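Local coordinates for protein HTH-type dhaKLM operon transcriptional activator DhaS (Lactococcus lactis, PDB 2IU5) that activates transcription of the dhaKLM operon, in complex with DhaQ and in response to dihydroxyacetone, by binding, as a homodimer, an inverted repeat partially overlapping the -35 promoter sequence, at residues Asn96-Phe104 against Arg158-Ser166. The protein carries 1 engineered substitution. Numbering follows the deposited sequence.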
loop_
_atom_site.group_PDB
_atom_site.type_symbol
_atom_site.label_atom_id
_atom_site.label_comp_id
_atom_site.label_asym_id
_atom_site.label_seq_id
_atom_site.Cartn_x
_atom_site.Cartn_y
_atom_site.Cartn_z
ATOM N N ASN A 96 -15.303 14.191 4.044
ATOM C CA ASN A 96 -14.167 14.952 4.533
ATOM C C ASN A 96 -12.972 14.849 3.600
ATOM O O ASN A 96 -11.821 14.891 4.061
ATOM C CB ASN A 96 -13.781 14.487 5.932
ATOM C CG ASN A 96 -14.829 14.821 6.949
ATOM O OD1 ASN A 96 -14.947 15.964 7.394
ATOM N ND2 ASN A 96 -15.612 13.828 7.327
ATOM N N GLN A 97 -13.241 14.714 2.304
ATOM C CA GLN A 97 -12.168 14.489 1.349
ATOM C C GLN A 97 -11.195 15.676 1.314
ATOM O O GLN A 97 -9.975 15.493 1.217
ATOM C CB GLN A 97 -12.756 14.267 -0.032
ATOM C CG GLN A 97 -11.769 14.157 -1.138
ATOM C CD GLN A 97 -12.444 14.627 -2.387
ATOM O OE1 GLN A 97 -12.464 15.825 -2.683
ATOM N NE2 GLN A 97 -13.016 13.687 -3.128
ATOM N N ILE A 98 -11.710 16.897 1.396
ATOM C CA ILE A 98 -10.824 18.043 1.287
ATOM C C ILE A 98 -9.937 18.117 2.528
ATOM O O ILE A 98 -8.736 18.375 2.435
ATOM C CB ILE A 98 -11.585 19.345 1.095
ATOM C CG1 ILE A 98 -12.210 19.339 -0.290
ATOM C CG2 ILE A 98 -10.673 20.553 1.344
ATOM C CD1 ILE A 98 -13.010 20.547 -0.618
ATOM N N PHE A 99 -10.520 17.890 3.698
ATOM C CA PHE A 99 -9.786 17.822 4.960
ATOM C C PHE A 99 -8.637 16.840 4.812
ATOM O O PHE A 99 -7.489 17.181 5.137
ATOM C CB PHE A 99 -10.769 17.360 6.047
ATOM C CG PHE A 99 -10.198 17.172 7.433
ATOM C CD1 PHE A 99 -10.073 18.225 8.325
ATOM C CD2 PHE A 99 -9.794 15.918 7.851
ATOM C CE1 PHE A 99 -9.553 18.020 9.599
ATOM C CE2 PHE A 99 -9.275 15.716 9.118
ATOM C CZ PHE A 99 -9.152 16.768 9.993
ATOM N N TYR A 100 -8.940 15.626 4.331
ATOM C CA TYR A 100 -7.894 14.597 4.258
ATOM C C TYR A 100 -6.873 14.864 3.166
ATOM O O TYR A 100 -5.684 14.564 3.349
ATOM C CB TYR A 100 -8.432 13.145 4.278
ATOM C CG TYR A 100 -8.852 12.836 5.686
ATOM C CD1 TYR A 100 -7.882 12.585 6.666
ATOM C CD2 TYR A 100 -10.183 12.804 6.055
ATOM C CE1 TYR A 100 -8.220 12.309 7.974
ATOM C CE2 TYR A 100 -10.541 12.521 7.387
ATOM C CZ TYR A 100 -9.544 12.274 8.328
ATOM O OH TYR A 100 -9.864 12.001 9.632
ATOM N N GLN A 101 -7.288 15.418 2.032
ATOM C CA GLN A 101 -6.320 15.882 1.039
ATOM C C GLN A 101 -5.315 16.831 1.699
ATOM O O GLN A 101 -4.095 16.723 1.475
ATOM C CB GLN A 101 -7.000 16.687 -0.066
ATOM C CG GLN A 101 -7.846 15.903 -1.007
ATOM C CD GLN A 101 -8.421 16.784 -2.094
ATOM O OE1 GLN A 101 -8.406 18.020 -1.987
ATOM N NE2 GLN A 101 -8.930 16.159 -3.150
ATOM N N LYS A 102 -5.830 17.756 2.508
ATOM C CA LYS A 102 -4.953 18.682 3.207
ATOM C C LYS A 102 -4.016 18.015 4.180
ATOM O O LYS A 102 -2.851 18.389 4.267
ATOM C CB LYS A 102 -5.738 19.808 3.864
ATOM C CG LYS A 102 -6.362 20.722 2.843
ATOM C CD LYS A 102 -7.299 21.728 3.494
ATOM C CE LYS A 102 -7.906 22.603 2.421
ATOM N NZ LYS A 102 -9.045 23.448 2.894
ATOM N N ILE A 103 -4.516 17.031 4.907
ATOM C CA ILE A 103 -3.694 16.329 5.886
ATOM C C ILE A 103 -2.580 15.537 5.207
ATOM O O ILE A 103 -1.454 15.485 5.719
ATOM C CB ILE A 103 -4.526 15.385 6.727
ATOM C CG1 ILE A 103 -5.574 16.158 7.540
ATOM C CG2 ILE A 103 -3.618 14.551 7.633
ATOM C CD1 ILE A 103 -5.012 17.272 8.373
ATOM N N PHE A 104 -2.858 14.917 4.066
ATOM C CA PHE A 104 -1.797 14.200 3.372
ATOM C C PHE A 104 -0.676 15.150 2.959
ATOM O O PHE A 104 0.473 14.722 2.844
ATOM C CB PHE A 104 -2.311 13.420 2.160
ATOM C CG PHE A 104 -2.965 12.130 2.515
ATOM C CD1 PHE A 104 -2.239 11.118 3.127
ATOM C CD2 PHE A 104 -4.310 11.918 2.246
ATOM C CE1 PHE A 104 -2.861 9.907 3.459
ATOM C CE2 PHE A 104 -4.932 10.714 2.574
ATOM C CZ PHE A 104 -4.193 9.712 3.183
ATOM N N ARG A 158 -6.236 6.394 -0.271
ATOM C CA ARG A 158 -5.342 7.550 -0.329
ATOM C C ARG A 158 -5.315 8.189 -1.713
ATOM O O ARG A 158 -5.443 9.407 -1.844
ATOM C CB ARG A 158 -3.912 7.181 0.086
ATOM C CG ARG A 158 -2.938 8.360 -0.077
ATOM C CD ARG A 158 -1.515 8.009 0.376
ATOM N NE ARG A 158 -0.532 9.049 0.074
ATOM C CZ ARG A 158 0.048 9.231 -1.110
ATOM N NH1 ARG A 158 -0.243 8.443 -2.141
ATOM N NH2 ARG A 158 0.931 10.215 -1.264
ATOM N N GLU A 159 -5.146 7.388 -2.754
ATOM C CA GLU A 159 -5.094 7.947 -4.106
ATOM C C GLU A 159 -6.405 8.636 -4.465
ATOM O O GLU A 159 -6.397 9.719 -5.043
ATOM C CB GLU A 159 -4.759 6.870 -5.134
ATOM C CG GLU A 159 -4.783 7.386 -6.561
ATOM C CD GLU A 159 -4.511 6.285 -7.571
ATOM O OE1 GLU A 159 -4.870 5.119 -7.279
ATOM O OE2 GLU A 159 -3.945 6.589 -8.644
ATOM N N SER A 160 -7.529 8.022 -4.125
ATOM C CA SER A 160 -8.833 8.599 -4.452
ATOM C C SER A 160 -9.018 9.934 -3.722
ATOM O O SER A 160 -9.519 10.910 -4.289
ATOM C CB SER A 160 -9.909 7.638 -3.988
ATOM O OG SER A 160 -9.863 6.493 -4.816
ATOM N N ILE A 161 -8.610 9.977 -2.467
ATOM C CA ILE A 161 -8.709 11.218 -1.698
ATOM C C ILE A 161 -7.878 12.303 -2.369
ATOM O O ILE A 161 -8.352 13.410 -2.618
ATOM C CB ILE A 161 -8.224 10.999 -0.262
ATOM C CG1 ILE A 161 -9.304 10.229 0.498
ATOM C CG2 ILE A 161 -7.996 12.335 0.437
ATOM C CD1 ILE A 161 -8.860 9.626 1.795
ATOM N N ILE A 162 -6.627 11.984 -2.663
ATOM C CA ILE A 162 -5.733 12.985 -3.218
ATOM C C ILE A 162 -6.233 13.490 -4.576
ATOM O O ILE A 162 -6.090 14.689 -4.888
ATOM C CB ILE A 162 -4.283 12.445 -3.289
ATOM C CG1 ILE A 162 -3.746 12.249 -1.874
ATOM C CG2 ILE A 162 -3.374 13.348 -4.121
ATOM C CD1 ILE A 162 -2.359 11.637 -1.815
ATOM N N ARG A 163 -6.811 12.582 -5.363
ATOM C CA ARG A 163 -7.304 12.867 -6.708
ATOM C C ARG A 163 -8.701 13.481 -6.763
ATOM O O ARG A 163 -9.114 13.994 -7.816
ATOM C CB ARG A 163 -7.210 11.630 -7.612
ATOM C CG ARG A 163 -5.781 11.119 -7.840
ATOM C CD ARG A 163 -5.682 10.057 -8.936
ATOM N NE ARG A 163 -6.341 10.476 -10.176
ATOM C CZ ARG A 163 -7.168 9.713 -10.887
ATOM N NH1 ARG A 163 -7.449 8.474 -10.492
ATOM N NH2 ARG A 163 -7.717 10.187 -11.999
ATOM N N GLY A 164 -9.425 13.437 -5.649
ATOM C CA GLY A 164 -10.809 13.909 -5.621
ATOM C C GLY A 164 -11.795 12.962 -6.286
ATOM O O GLY A 164 -12.792 13.409 -6.855
ATOM N N ASN A 165 -11.526 11.662 -6.221
ATOM C CA ASN A 165 -12.456 10.655 -6.748
ATOM C C ASN A 165 -13.313 10.035 -5.630
ATOM O O ASN A 165 -12.871 9.942 -4.492
ATOM C CB ASN A 165 -11.666 9.550 -7.466
ATOM C CG ASN A 165 -10.927 10.045 -8.694
ATOM O OD1 ASN A 165 -9.784 9.670 -8.930
ATOM N ND2 ASN A 165 -11.576 10.885 -9.480
ATOM N N SER A 166 -14.534 9.609 -5.947
ATOM C CA SER A 166 -15.464 9.149 -4.925
ATOM C C SER A 166 -15.001 7.793 -4.387
ATOM O O SER A 166 -14.650 6.892 -5.156
ATOM C CB SER A 166 -16.864 8.980 -5.522
ATOM O OG SER A 166 -17.598 8.032 -4.754
#
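The carbonyl oxygen of Ile161 takes two donors, the side-chain amide of Gln101 from the facing helix and the backbone N of Gly164, three residues further along. Gln101 NE2 lies 2.9 Å from Ile161 O, nearly on the line of the carbonyl bond, and the acceptor sits within the amide plane of Gln101. This carbonyl belongs to the last turn of helix 139-163, which ends in a Schellman motif: Gly164, with positive phi, turns the chain while Asn165 N and, more weakly, Gly164 N reach back to Ser160 O. Were Gln101 an alanine, Ile161 O would probably keep Gly164 N alone of these two donors, and a gap would be likely to open beside Ile161 CG2. Gln97, one turn earlier, lays its amide against the same turn, with NE2 3.3 Å from Gly164 CA. Its CG stands anti to the backbone N (chi1 174°), and the extended chain carries the amide across to the glycine.

Both helices belong to the helical C-terminal region of this TetR-family regulator, and their short segments cross steeply, at -103° with axes 8.6 Å apart. Ile161 packs as a knob into a hole formed by Gln97, Tyr100, Gln101 and Phe104. Its CG2 leads, 3.9 Å from Tyr100 CB and near the plane of the Phe104 ring at that ring's edge. Over one face of Phe104 comes the aliphatic part of Arg158, whose CG makes a CH-pi contact 3.9 Å from the ring centroid. The guanidinium stands 80° to the ring plane, and with Arg158 CZ 5.6 Å from the Phe104 centroid any cation-pi attraction is at most weak; Ile162 CD1 covers one of its faces. Phe110 and Phe114 meet Phe104 edge-to-face, and Phe114 also touches Ile161, bringing helix 110-132 against this junction.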